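Local coordinates for antibiotic biosynthesis monooxygenase family protein (PDB 2BBE) that is of unknown function but belongs to the antibiotic biosynthesis monooxygenase family, and so may act as an oxidoreductase, at residues T27-A32 with P92-S97; A32-L37 with Y50-S55; P39-E44 with D75-K80; V65-D70 with Y103-A108. All blocks are in the same frame, centred on the assembly; numbering follows the deposited sequence. Where two conformers were deposited one is given.

Contact 1 of 4, residues T27-A32 with P92-S97; sequences TEALIA and PELVES
The flat group here is a backbone one, the peptide that links Ala29 to Leu30. Leu94 CD1 sits over one face of it, 3.6 Å from Ala29 O. The same methyl is 3.7 Å from Leu30 CA, so it lies against the helix backbone. The other branch of Leu94 turns to the exposed flank, where CD2 meets Ala29 CB at 4.0 Å. Leu94 CG stands beside its own backbone N and anti to the carbonyl carbon (chi1 -55°). This carries both methyls across to helix 27-35.

Leu30 makes the second, more buried half of the contact. Its CG is anti to the backbone N (chi1 180°), and CD1 reaches Val95 CG2 at 3.7 Å. Leu30 CD2 is slightly farther from the same methyl, at 4.1 Å. Val95 has a second conformer, so the detail of this methyl contact is less certain. The touching side chains are all apolar, and one methyl rests on a backbone carbonyl. Tyr86 of helix 81-94 touches both Leu30 and Val95, and Phe20 and Val62 of the sheet also touch Leu30.

The chain leaves helix 81-94 at Leu94 and enters strand 95-107 at Val95. Glu96 and Ser97 then face Leu21 in a classic beta bulge. The contact thus packs the first helix of a ferredoxin-like alpha+beta fold against the junction between the last helix and the last strand.

Contact 2 of 4, residues A32-L37 with Y50-S55; sequences AALASL and YELNVS
Leu52 projects from strand 47-55 into the sheet-facing side of helix 27-35 and spreads its two methyls over successive residues. CD1 lies 3.8 Å from Leu34 CB. CD2 comes to 3.6 Å from Ala35 N and 3.9 Å from Ala35 CB. Leu52 CG is anti to its backbone N (chi1 -169°), which places both methyls against the helix. Leu34 and Leu52 cross at about a right angle.

Leu37 and Tyr50 form a second pair further along. Tyr50 also has its ring carried anti to the backbone N (chi1 -162°). Its OH rests 3.8 Å from Leu37 CB and equally far from Leu37 CD1. The hydroxyl oxygen is in van der Waals contact with the leucine.

All five residues that touch are buried. Ile83 of helix 81-94 covers Leu37 and Tyr50, and Phe64 of strand 61-68 stacks on the Tyr50 ring. On its other edge, strand 47-55 pairs antiparallel with a strand of the second subunit, so the sheet continues across the interface.

Contact 3 of 4, residues P39-E44 with D75-K80; sequences PDTRRE and DEHCAK. With SO4 (sulfate ion), chain C.
A His-carboxylate hydrogen bond joins Glu44, just after helix 38-42, to His77 near the end of helix 71-78. His77 ND1 donates to Glu44 OE2 at 3.0 Å, and the N-H...O angle of 169° is nearly straight. The acceptor lies in the imidazole plane and uses its syn lone pair. The carboxylate itself is turned 45° from the ring. Its other oxygen, OE1, lies 3.3 Å from His77 CB.

Thr41 meets the same ring next to this bond. Its OG1 is at the ring edge, 3.5 Å from His77 CE1, and CG2 is 3.6 Å from the same carbon. The hydroxyl is hydrogen-bonded to Leu37 O, one turn earlier. These contacts and the hydrogen bond probably restrict rotation of the imidazole.

Lys80 flanks the acid on the exposed side, with CG 3.9 Å from Glu44 OE2. Two bends in its chain, the first at chi2 (-69°), bring NZ to a sulfate, probably from the crystallisation liquor. NZ makes a weak 3.4 Å bond to its O2. Asp81 N also binds this sulfate, at the start of helix 81-94. On the sheet side of the helices, the rings of Phe68 from strand 61-68 and Tyr50 from strand 47-55 meet that of His77.

Contact 4 of 4, residues V65-D70 with Y103-A108; sequences VEKFVD and YHQVIA
Lys67 and Gln105 connect two strands that are not neighbours in the four-stranded antiparallel sheet of this ferredoxin-like fold. Strand 8-22 runs between 61-68 and 95-107, and even the nearest CA atoms, those of Lys67 and Tyr103, are 9.3 Å apart. The contact is therefore narrow and buries 64 Å² in all.

Its close part is the ammonium end of Lys67. The chain starts with CG anti to the backbone N (chi1 -160°) and turns at its third torsion (chi3 -72°), which brings NZ to the amide of Gln105. The residue is buried, and its side chain packs on Gln13 of strand 8-22 and Arg49 of strand 47-55. NZ also has a weak, long ion pair with Glu51 of the second subunit. Lys67 has a second conformer, so the bond to Gln105 is less certain.

The looser side is the Gln105 side chain itself, which is extended, partly exposed, and crosses the lysine at about a right angle. Residues Tyr103 to Val106 pair antiparallel with a strand of the second subunit, and Gln105 packs on Leu52 there. Such continuation of the sheet between subunits fits the dimeric alpha+beta barrel clan of this family.

In the conformer described, Lys67 NZ donates to Gln105 OE1 at 3.1 Å, from 46° above the carbonyl plane.

How the contacts relate
Contacts 1 and 2 share Ala32 and helix 27-35. Their centres are 11 Å apart, and Ile31 CD1 packs on Val54 CG1 at 3.6 Å. Contact 2 meets contact 3 through one ring: Tyr50 CE2 is 3.5 Å from Thr41 OG1, and Tyr50 OH is 3.6 Å from His77 CE1. Contact 3 meets contact 4 where His77 CG lies 3.6 Å from Phe68 CZ. Contacts 2 and 4 are tied by adjacent strands, with a probable hydrogen bond from Val65 N to Glu51 O at 2.8 Å. Contacts 1 and 4 lie on opposite sides of the chain centre, about 26 Å apart between centres. The sulfate touches contact 3 alone, and no active site is assigned.

Contact 1 of 4, residues T27-A32 with P92-S97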
loop_
_atom_site.group_PDB
_atom_site.type_symbol
_atom_site.label_atom_id
_atom_site.label_comp_id
_atom_site.label_asym_id
_atom_site.label_seq_id
_atom_site.Cartn_x
_atom_site.Cartn_y
_atom_site.Cartn_z
ATOM N N THR A 27 -5.994 -18.137 -20.923
ATOM C CA THR A 27 -6.044 -17.306 -19.714
ATOM C C THR A 27 -5.086 -17.808 -18.626
ATOM O O THR A 27 -4.329 -17.016 -18.075
ATOM C CB THR A 27 -7.462 -17.194 -19.157
ATOM O OG1 THR A 27 -8.342 -16.764 -20.199
ATOM C CG2 THR A 27 -7.500 -16.189 -18.010
ATOM N N GLU A 28 -5.111 -19.110 -18.311
ATOM C CA GLU A 28 -4.186 -19.652 -17.305
ATOM C C GLU A 28 -2.720 -19.434 -17.685
ATOM O O GLU A 28 -1.909 -19.044 -16.842
ATOM C CB GLU A 28 -4.459 -21.133 -17.055
ATOM C CG GLU A 28 -5.834 -21.377 -16.462
ATOM C CD GLU A 28 -5.994 -20.766 -15.082
ATOM O OE1 GLU A 28 -4.997 -20.707 -14.325
ATOM O OE2 GLU A 28 -7.120 -20.343 -14.753
ATOM N N ALA A 29 -2.388 -19.674 -18.956
ATOM C CA ALA A 29 -1.030 -19.393 -19.478
ATOM C C ALA A 29 -0.661 -17.904 -19.326
ATOM O O ALA A 29 0.470 -17.571 -18.974
ATOM C CB ALA A 29 -0.901 -19.838 -20.940
ATOM N N LEU A 30 -1.627 -17.018 -19.563
ATOM C CA LEU A 30 -1.354 -15.584 -19.431
ATOM C C LEU A 30 -1.100 -15.184 -17.976
ATOM O O LEU A 30 -0.160 -14.440 -17.701
ATOM C CB LEU A 30 -2.486 -14.750 -20.017
ATOM C CG LEU A 30 -2.270 -13.228 -19.903
ATOM C CD1 LEU A 30 -0.965 -12.790 -20.659
ATOM C CD2 LEU A 30 -3.489 -12.473 -20.378
ATOM N N ILE A 31 -1.937 -15.672 -17.057
ATOM C CA ILE A 31 -1.750 -15.360 -15.628
ATOM C C ILE A 31 -0.356 -15.842 -15.212
ATOM O O ILE A 31 0.372 -15.111 -14.552
ATOM C CB ILE A 31 -2.841 -16.008 -14.697
ATOM C CG1 ILE A 31 -4.263 -15.520 -15.060
ATOM C CG2 ILE A 31 -2.538 -15.726 -13.190
ATOM C CD1 ILE A 31 -5.411 -16.402 -14.485
ATOM N N ALA A 32 0.002 -17.068 -15.592
ATOM C CA ALA A 32 1.328 -17.609 -15.263
ATOM C C ALA A 32 2.494 -16.767 -15.804
ATOM O O ALA A 32 3.470 -16.514 -15.078
ATOM C CB ALA A 32 1.451 -19.069 -15.709
ATOM N N PRO A 92 2.352 -12.035 -27.983
ATOM C CA PRO A 92 1.708 -12.352 -29.255
ATOM C C PRO A 92 1.045 -13.724 -29.304
ATOM O O PRO A 92 0.126 -13.923 -30.109
ATOM C CB PRO A 92 2.869 -12.326 -30.266
ATOM C CG PRO A 92 3.950 -11.593 -29.595
ATOM C CD PRO A 92 3.802 -11.816 -28.156
ATOM N N GLU A 93 1.498 -14.661 -28.466
ATOM C CA GLU A 93 0.941 -16.008 -28.462
ATOM C C GLU A 93 -0.310 -16.117 -27.587
ATOM O O GLU A 93 -1.190 -16.935 -27.853
ATOM C CB GLU A 93 2.002 -17.019 -28.007
ATOM C CG GLU A 93 3.306 -16.974 -28.819
ATOM C CD GLU A 93 3.103 -17.211 -30.314
ATOM O OE1 GLU A 93 2.263 -18.068 -30.681
ATOM O OE2 GLU A 93 3.792 -16.545 -31.123
ATOM N N LEU A 94 -0.380 -15.282 -26.549
ATOM C CA LEU A 94 -1.415 -15.413 -25.520
ATOM C C LEU A 94 -2.504 -14.350 -25.519
ATOM O O LEU A 94 -3.578 -14.573 -24.945
ATOM C CB LEU A 94 -0.758 -15.404 -24.123
ATOM C CG LEU A 94 0.345 -16.432 -23.853
ATOM C CD1 LEU A 94 0.723 -16.448 -22.381
ATOM C CD2 LEU A 94 -0.096 -17.829 -24.271
ATOM N N VAL A 95 -2.223 -13.174 -26.078
ATOM C CA VAL A 95 -3.082 -12.001 -25.878
ATOM C C VAL A 95 -3.811 -11.580 -27.154
ATOM O O VAL A 95 -3.174 -11.480 -28.219
ATOM C CB VAL A 95 -2.251 -10.821 -25.273
ATOM C CG1 VAL A 95 -3.062 -9.535 -25.214
ATOM C CG2 VAL A 95 -1.763 -11.184 -23.871
ATOM N N GLU A 96 -5.114 -11.334 -27.035
ATOM C CA GLU A 96 -5.934 -10.813 -28.135
ATOM C C GLU A 96 -5.736 -9.301 -28.304
ATOM O O GLU A 96 -5.567 -8.791 -29.435
ATOM C CB GLU A 96 -7.413 -11.105 -27.859
ATOM C CG GLU A 96 -8.366 -10.531 -28.898
ATOM C CD GLU A 96 -9.798 -10.957 -28.670
ATOM O OE1 GLU A 96 -10.036 -12.161 -28.432
ATOM O OE2 GLU A 96 -10.699 -10.084 -28.725
ATOM N N SER A 97 -5.765 -8.583 -27.181
ATOM C CA SER A 97 -5.638 -7.131 -27.172
ATOM C C SER A 97 -5.209 -6.708 -25.771
ATOM O O SER A 97 -5.347 -7.484 -24.808
ATOM C CB SER A 97 -6.955 -6.441 -27.565
ATOM O OG SER A 97 -8.027 -6.901 -26.753
#

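Contact 2 of 4, residues A32-L37 with Y50-S55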
loop_
_atom_site.group_PDB
_atom_site.type_symbol
_atom_site.label_atom_id
_atom_site.label_comp_id
_atom_site.label_asym_id
_atom_site.label_seq_id
_atom_site.Cartn_x
_atom_site.Cartn_y
_atom_site.Cartn_z
ATOM N N ALA A 32 0.002 -17.068 -15.592
ATOM C CA ALA A 32 1.328 -17.609 -15.263
ATOM C C ALA A 32 2.494 -16.767 -15.804
ATOM O O ALA A 32 3.470 -16.514 -15.078
ATOM C CB ALA A 32 1.451 -19.069 -15.709
ATOM N N ALA A 33 2.378 -16.331 -17.061
ATOM C CA ALA A 33 3.405 -15.534 -17.736
ATOM C C ALA A 33 3.588 -14.188 -17.029
ATOM O O ALA A 33 4.727 -13.743 -16.783
ATOM C CB ALA A 33 3.037 -15.317 -19.208
ATOM N N LEU A 34 2.468 -13.547 -16.690
ATOM C CA LEU A 34 2.520 -12.250 -15.974
ATOM C C LEU A 34 3.022 -12.448 -14.535
ATOM O O LEU A 34 3.810 -11.645 -14.024
ATOM C CB LEU A 34 1.143 -11.562 -15.995
ATOM C CG LEU A 34 0.720 -11.053 -17.397
ATOM C CD1 LEU A 34 -0.763 -10.715 -17.425
ATOM C CD2 LEU A 34 1.551 -9.826 -17.839
ATOM N N ALA A 35 2.555 -13.507 -13.868
ATOM C CA ALA A 35 2.969 -13.718 -12.476
ATOM C C ALA A 35 4.464 -13.981 -12.385
ATOM O O ALA A 35 5.095 -13.652 -11.358
ATOM C CB ALA A 35 2.172 -14.852 -11.813
ATOM N N SER A 36 5.036 -14.574 -13.439
ATOM C CA SER A 36 6.472 -14.891 -13.451
ATOM C C SER A 36 7.340 -13.613 -13.382
ATOM O O SER A 36 8.516 -13.671 -12.974
ATOM C CB SER A 36 6.849 -15.724 -14.696
ATOM O OG SER A 36 6.877 -14.862 -15.830
ATOM N N LEU A 37 6.762 -12.473 -13.760
ATOM C CA LEU A 37 7.477 -11.190 -13.759
ATOM C C LEU A 37 7.561 -10.552 -12.376
ATOM O O LEU A 37 8.360 -9.635 -12.157
ATOM C CB LEU A 37 6.798 -10.168 -14.706
ATOM C CG LEU A 37 6.559 -10.612 -16.150
ATOM C CD1 LEU A 37 5.761 -9.558 -16.913
ATOM C CD2 LEU A 37 7.884 -10.949 -16.851
ATOM N N TYR A 50 3.535 -3.585 -7.518
ATOM C CA TYR A 50 3.410 -4.375 -8.749
ATOM C C TYR A 50 2.460 -5.539 -8.514
ATOM O O TYR A 50 2.887 -6.663 -8.178
ATOM C CB TYR A 50 4.794 -4.862 -9.164
ATOM C CG TYR A 50 4.918 -5.326 -10.590
ATOM C CD1 TYR A 50 4.739 -4.433 -11.666
ATOM C CD2 TYR A 50 5.278 -6.637 -10.860
ATOM C CE1 TYR A 50 4.897 -4.855 -12.997
ATOM C CE2 TYR A 50 5.456 -7.077 -12.185
ATOM C CZ TYR A 50 5.257 -6.178 -13.234
ATOM O OH TYR A 50 5.441 -6.635 -14.506
ATOM N N GLU A 51 1.170 -5.259 -8.681
ATOM C CA GLU A 51 0.122 -6.175 -8.261
ATOM C C GLU A 51 -0.627 -6.705 -9.471
ATOM O O GLU A 51 -1.042 -5.931 -10.340
ATOM C CB GLU A 51 -0.858 -5.462 -7.329
ATOM C CG GLU A 51 -0.207 -5.023 -6.019
ATOM C CD GLU A 51 -1.162 -4.231 -5.147
ATOM O OE1 GLU A 51 -2.342 -4.042 -5.538
ATOM O OE2 GLU A 51 -0.724 -3.803 -4.059
ATOM N N LEU A 52 -0.783 -8.026 -9.516
ATOM C CA LEU A 52 -1.509 -8.704 -10.592
ATOM C C LEU A 52 -2.949 -9.029 -10.159
ATOM O O LEU A 52 -3.204 -9.333 -8.990
ATOM C CB LEU A 52 -0.758 -9.991 -10.985
ATOM C CG LEU A 52 -1.208 -10.722 -12.262
ATOM C CD1 LEU A 52 -1.135 -9.797 -13.516
ATOM C CD2 LEU A 52 -0.355 -11.992 -12.446
ATOM N N ASN A 53 -3.882 -8.959 -11.106
ATOM C CA ASN A 53 -5.313 -9.029 -10.808
ATOM C C ASN A 53 -6.039 -9.756 -11.946
ATOM O O ASN A 53 -5.724 -9.543 -13.137
ATOM C CB ASN A 53 -5.894 -7.609 -10.668
ATOM C CG ASN A 53 -5.099 -6.729 -9.689
ATOM O OD1 ASN A 53 -4.112 -6.064 -10.061
ATOM N ND2 ASN A 53 -5.509 -6.744 -8.446
ATOM N N VAL A 54 -7.002 -10.604 -11.592
ATOM C CA VAL A 54 -7.840 -11.285 -12.582
ATOM C C VAL A 54 -9.263 -10.746 -12.499
ATOM O O VAL A 54 -9.841 -10.621 -11.399
ATOM C CB VAL A 54 -7.819 -12.844 -12.416
ATOM C CG1 VAL A 54 -6.457 -13.359 -12.826
ATOM C CG2 VAL A 54 -8.130 -13.274 -10.952
ATOM N N SER A 55 -9.809 -10.395 -13.661
ATOM C CA SER A 55 -11.129 -9.760 -13.732
ATOM C C SER A 55 -12.256 -10.679 -13.302
ATOM O O SER A 55 -12.334 -11.840 -13.736
ATOM C CB SER A 55 -11.409 -9.249 -15.146
ATOM O OG SER A 55 -12.719 -8.712 -15.245
#

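Contact 3 of 4, residues P39-E44 with D75-K80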
loop_
_atom_site.group_PDB
_atom_site.type_symbol
_atom_site.label_atom_id
_atom_site.label_comp_id
_atom_site.label_asym_id
_atom_site.label_seq_id
_atom_site.Cartn_x
_atom_site.Cartn_y
_atom_site.Cartn_z
ATOM N N PRO A 39 8.355 -11.508 -8.957
ATOM C CA PRO A 39 9.448 -11.540 -7.966
ATOM C C PRO A 39 10.600 -10.609 -8.301
ATOM O O PRO A 39 11.053 -9.889 -7.414
ATOM C CB PRO A 39 9.893 -13.008 -7.971
ATOM C CG PRO A 39 8.644 -13.727 -8.333
ATOM C CD PRO A 39 8.048 -12.870 -9.428
ATOM N N ASP A 40 11.045 -10.565 -9.560
ATOM C CA ASP A 40 12.153 -9.657 -9.888
ATOM C C ASP A 40 11.749 -8.186 -9.943
ATOM O O ASP A 40 12.565 -7.305 -9.667
ATOM C CB ASP A 40 12.848 -10.055 -11.182
ATOM C CG ASP A 40 13.721 -11.300 -11.014
ATOM O OD1 ASP A 40 14.088 -11.671 -9.862
ATOM O OD2 ASP A 40 14.026 -11.911 -12.053
ATOM N N THR A 41 10.503 -7.917 -10.323
ATOM C CA THR A 41 10.054 -6.541 -10.381
ATOM C C THR A 41 9.943 -5.942 -8.984
ATOM O O THR A 41 10.349 -4.801 -8.770
ATOM C CB THR A 41 8.728 -6.389 -11.138
ATOM O OG1 THR A 41 8.896 -6.868 -12.477
ATOM C CG2 THR A 41 8.311 -4.921 -11.167
ATOM N N ARG A 42 9.405 -6.711 -8.038
ATOM C CA ARG A 42 9.261 -6.236 -6.668
ATOM C C ARG A 42 10.630 -5.943 -6.052
ATOM O O ARG A 42 10.737 -5.113 -5.142
ATOM C CB ARG A 42 8.460 -7.233 -5.815
ATOM C CG ARG A 42 6.962 -7.309 -6.210
ATOM C CD ARG A 42 6.140 -8.266 -5.324
ATOM N NE ARG A 42 6.195 -7.888 -3.912
ATOM C CZ ARG A 42 6.792 -8.580 -2.947
ATOM N NH1 ARG A 42 7.386 -9.748 -3.196
ATOM N NH2 ARG A 42 6.804 -8.089 -1.717
ATOM N N ARG A 43 11.668 -6.613 -6.568
ATOM C CA ARG A 43 13.043 -6.436 -6.085
ATOM C C ARG A 43 13.784 -5.247 -6.734
ATOM O O ARG A 43 14.927 -4.965 -6.365
ATOM C CB ARG A 43 13.848 -7.736 -6.268
ATOM C CG ARG A 43 13.491 -8.822 -5.252
ATOM C CD ARG A 43 13.957 -10.227 -5.723
ATOM N NE ARG A 43 13.743 -11.249 -4.690
ATOM C CZ ARG A 43 12.567 -11.813 -4.388
ATOM N NH1 ARG A 43 11.432 -11.458 -5.023
ATOM N NH2 ARG A 43 12.521 -12.736 -3.426
ATOM N N GLU A 44 13.137 -4.568 -7.689
ATOM C CA GLU A 44 13.660 -3.318 -8.274
ATOM C C GLU A 44 13.653 -2.203 -7.213
ATOM O O GLU A 44 12.652 -2.009 -6.529
ATOM C CB GLU A 44 12.796 -2.883 -9.472
ATOM C CG GLU A 44 12.995 -3.682 -10.775
ATOM C CD GLU A 44 11.924 -3.359 -11.829
ATOM O OE1 GLU A 44 11.324 -2.252 -11.776
ATOM O OE2 GLU A 44 11.635 -4.215 -12.694
ATOM N N ASP A 75 10.839 3.574 -16.649
ATOM C CA ASP A 75 11.573 3.292 -17.899
ATOM C C ASP A 75 12.578 2.148 -17.724
ATOM O O ASP A 75 12.714 1.268 -18.607
ATOM C CB ASP A 75 12.276 4.563 -18.404
ATOM C CG ASP A 75 11.297 5.616 -18.927
ATOM O OD1 ASP A 75 10.106 5.308 -19.155
ATOM O OD2 ASP A 75 11.726 6.766 -19.116
ATOM N N GLU A 76 13.272 2.143 -16.584
ATOM C CA GLU A 76 14.199 1.057 -16.235
ATOM C C GLU A 76 13.473 -0.293 -16.200
ATOM O O GLU A 76 13.960 -1.285 -16.757
ATOM C CB GLU A 76 14.883 1.333 -14.878
ATOM C CG GLU A 76 15.944 0.292 -14.475
ATOM C CD GLU A 76 16.853 0.760 -13.344
ATOM O OE1 GLU A 76 16.899 1.977 -13.070
ATOM O OE2 GLU A 76 17.540 -0.090 -12.736
ATOM N N HIS A 77 12.310 -0.322 -15.539
ATOM C CA HIS A 77 11.466 -1.513 -15.472
ATOM C C HIS A 77 11.105 -2.009 -16.877
ATOM O O HIS A 77 11.245 -3.199 -17.170
ATOM C CB HIS A 77 10.167 -1.230 -14.688
ATOM C CG HIS A 77 9.109 -2.273 -14.890
ATOM N ND1 HIS A 77 9.202 -3.542 -14.356
ATOM C CD2 HIS A 77 7.938 -2.238 -15.571
ATOM C CE1 HIS A 77 8.141 -4.245 -14.704
ATOM N NE2 HIS A 77 7.356 -3.476 -15.436
ATOM N N CYS A 78 10.618 -1.094 -17.721
ATOM C CA CYS A 78 10.182 -1.439 -19.076
ATOM C C CYS A 78 11.301 -1.963 -19.972
ATOM O O CYS A 78 11.030 -2.728 -20.902
ATOM C CB CYS A 78 9.472 -0.262 -19.758
ATOM S SG CYS A 78 7.894 0.087 -18.951
ATOM N N ALA A 79 12.539 -1.594 -19.677
ATOM C CA ALA A 79 13.694 -2.062 -20.461
ATOM C C ALA A 79 14.296 -3.370 -19.946
ATOM O O ALA A 79 15.259 -3.870 -20.537
ATOM C CB ALA A 79 14.788 -0.976 -20.507
ATOM N N LYS A 80 13.781 -3.903 -18.838
ATOM C CA LYS A 80 14.295 -5.181 -18.302
ATOM C C LYS A 80 14.071 -6.324 -19.298
ATOM O O LYS A 80 13.012 -6.390 -19.930
ATOM C CB LYS A 80 13.627 -5.542 -16.969
ATOM C CG LYS A 80 13.943 -4.610 -15.780
ATOM C CD LYS A 80 15.380 -4.720 -15.299
ATOM C CE LYS A 80 15.484 -5.443 -13.959
ATOM N NZ LYS A 80 16.913 -5.533 -13.489
HETATM S S SO4 C . 18.075 -7.070 -17.217
HETATM O O1 SO4 C . 17.336 -6.513 -18.338
HETATM O O2 SO4 C . 18.565 -5.956 -16.401
HETATM O O3 SO4 C . 17.280 -7.957 -16.365
HETATM O O4 SO4 C . 19.232 -7.795 -17.750
#

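Contact 4 of 4, residues V65-D70 with Y103-A108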
loop_
_atom_site.group_PDB
_atom_site.type_symbol
_atom_site.label_atom_id
_atom_site.label_comp_id
_atom_site.label_asym_id
_atom_site.label_seq_id
_atom_site.Cartn_x
_atom_site.Cartn_y
_atom_site.Cartn_z
ATOM N N VAL A 65 -1.492 -3.562 -11.729
ATOM C CA VAL A 65 -1.617 -2.253 -11.102
ATOM C C VAL A 65 -0.262 -1.953 -10.473
ATOM O O VAL A 65 0.215 -2.702 -9.598
ATOM C CB VAL A 65 -2.748 -2.262 -10.043
ATOM C CG1 VAL A 65 -2.681 -0.981 -9.143
ATOM C CG2 VAL A 65 -4.118 -2.406 -10.769
ATOM N N GLU A 66 0.372 -0.878 -10.943
ATOM C CA GLU A 66 1.787 -0.652 -10.671
ATOM C C GLU A 66 2.032 0.761 -10.159
ATOM O O GLU A 66 1.246 1.676 -10.460
ATOM C CB GLU A 66 2.613 -0.840 -11.969
ATOM C CG GLU A 66 2.225 -2.054 -12.838
ATOM C CD GLU A 66 2.984 -2.105 -14.177
ATOM O OE1 GLU A 66 3.922 -1.299 -14.393
ATOM O OE2 GLU A 66 2.645 -2.974 -15.019
ATOM N N LYS A 67 3.138 0.923 -9.430
ATOM C CA LYS A 67 3.624 2.245 -9.001
ATOM C C LYS A 67 5.144 2.219 -8.869
ATOM O O LYS A 67 5.722 1.260 -8.334
ATOM C CB LYS A 67 2.962 2.696 -7.684
ATOM C CG LYS A 67 3.029 4.214 -7.427
ATOM C CD LYS A 67 2.489 4.631 -6.031
ATOM C CE LYS A 67 0.963 4.519 -5.899
ATOM N NZ LYS A 67 0.437 5.013 -4.538
ATOM N N PHE A 68 5.785 3.274 -9.369
ATOM C CA PHE A 68 7.244 3.432 -9.367
ATOM C C PHE A 68 7.607 4.805 -8.827
ATOM O O PHE A 68 6.809 5.748 -8.907
ATOM C CB PHE A 68 7.826 3.252 -10.788
ATOM C CG PHE A 68 7.609 1.878 -11.336
ATOM C CD1 PHE A 68 6.422 1.565 -12.009
ATOM C CD2 PHE A 68 8.571 0.875 -11.133
ATOM C CE1 PHE A 68 6.193 0.263 -12.493
ATOM C CE2 PHE A 68 8.357 -0.423 -11.599
ATOM C CZ PHE A 68 7.172 -0.730 -12.276
ATOM N N VAL A 69 8.805 4.912 -8.253
ATOM C CA VAL A 69 9.209 6.150 -7.579
ATOM C C VAL A 69 9.250 7.356 -8.541
ATOM O O VAL A 69 9.073 8.503 -8.124
ATOM C CB VAL A 69 10.564 5.980 -6.833
ATOM C CG1 VAL A 69 10.433 4.934 -5.711
ATOM C CG2 VAL A 69 11.664 5.600 -7.789
ATOM N N ASP A 70 9.485 7.088 -9.828
ATOM C CA ASP A 70 9.558 8.158 -10.839
ATOM C C ASP A 70 9.621 7.567 -12.229
ATOM O O ASP A 70 9.641 6.357 -12.376
ATOM C CB ASP A 70 10.726 9.136 -10.593
ATOM C CG ASP A 70 12.104 8.457 -10.540
ATOM O OD1 ASP A 70 12.349 7.423 -11.185
ATOM O OD2 ASP A 70 12.973 9.006 -9.831
ATOM N N TYR A 103 -0.032 7.201 -15.301
ATOM C CA TYR A 103 -0.754 8.213 -14.562
ATOM C C TYR A 103 0.160 8.894 -13.536
ATOM O O TYR A 103 1.199 8.329 -13.156
ATOM C CB TYR A 103 -1.843 7.529 -13.742
ATOM C CG TYR A 103 -2.970 6.873 -14.504
ATOM C CD1 TYR A 103 -2.885 5.528 -14.921
ATOM C CD2 TYR A 103 -4.160 7.570 -14.737
ATOM C CE1 TYR A 103 -3.973 4.906 -15.582
ATOM C CE2 TYR A 103 -5.239 6.968 -15.410
ATOM C CZ TYR A 103 -5.137 5.640 -15.820
ATOM O OH TYR A 103 -6.209 5.046 -16.458
ATOM N N HIS A 104 -0.258 10.079 -13.079
ATOM C CA HIS A 104 0.187 10.676 -11.815
ATOM C C HIS A 104 -0.955 10.578 -10.810
ATOM O O HIS A 104 -2.141 10.746 -11.165
ATOM C CB HIS A 104 0.538 12.156 -11.990
ATOM C CG HIS A 104 1.798 12.380 -12.762
ATOM N ND1 HIS A 104 1.846 13.175 -13.880
ATOM C CD2 HIS A 104 3.056 11.916 -12.573
ATOM C CE1 HIS A 104 3.080 13.202 -14.349
ATOM N NE2 HIS A 104 3.831 12.435 -13.581
ATOM N N GLN A 105 -0.594 10.353 -9.553
ATOM C CA GLN A 105 -1.578 10.215 -8.501
ATOM C C GLN A 105 -2.055 11.581 -8.054
ATOM O O GLN A 105 -1.267 12.527 -7.996
ATOM C CB GLN A 105 -1.022 9.410 -7.320
ATOM C CG GLN A 105 -2.112 8.997 -6.301
ATOM C CD GLN A 105 -1.559 8.226 -5.093
ATOM O OE1 GLN A 105 -0.356 7.969 -4.994
ATOM N NE2 GLN A 105 -2.432 7.881 -4.174
ATOM N N VAL A 106 -3.358 11.671 -7.786
ATOM C CA VAL A 106 -4.000 12.859 -7.206
ATOM C C VAL A 106 -4.231 12.624 -5.703
ATOM O O VAL A 106 -4.981 11.715 -5.312
ATOM C CB VAL A 106 -5.381 13.153 -7.873
ATOM C CG1 VAL A 106 -6.049 14.433 -7.255
ATOM C CG2 VAL A 106 -5.236 13.268 -9.372
ATOM N N ILE A 107 -3.600 13.456 -4.881
ATOM C CA ILE A 107 -3.717 13.380 -3.430
ATOM C C ILE A 107 -4.774 14.362 -2.935
ATOM O O ILE A 107 -4.659 15.569 -3.164
ATOM C CB ILE A 107 -2.338 13.671 -2.745
ATOM C CG1 ILE A 107 -1.238 12.733 -3.314
ATOM C CG2 ILE A 107 -2.438 13.522 -1.216
ATOM C CD1 ILE A 107 -1.421 11.226 -2.906
ATOM N N ALA A 108 -5.806 13.834 -2.284
ATOM C CA ALA A 108 -6.824 14.636 -1.617
ATOM C C ALA A 108 -6.963 14.179 -0.155
ATOM O O ALA A 108 -6.699 12.998 0.168
ATOM C CB ALA A 108 -8.162 14.479 -2.333
ATOM O OXT ALA A 108 -7.366 14.948 0.742
#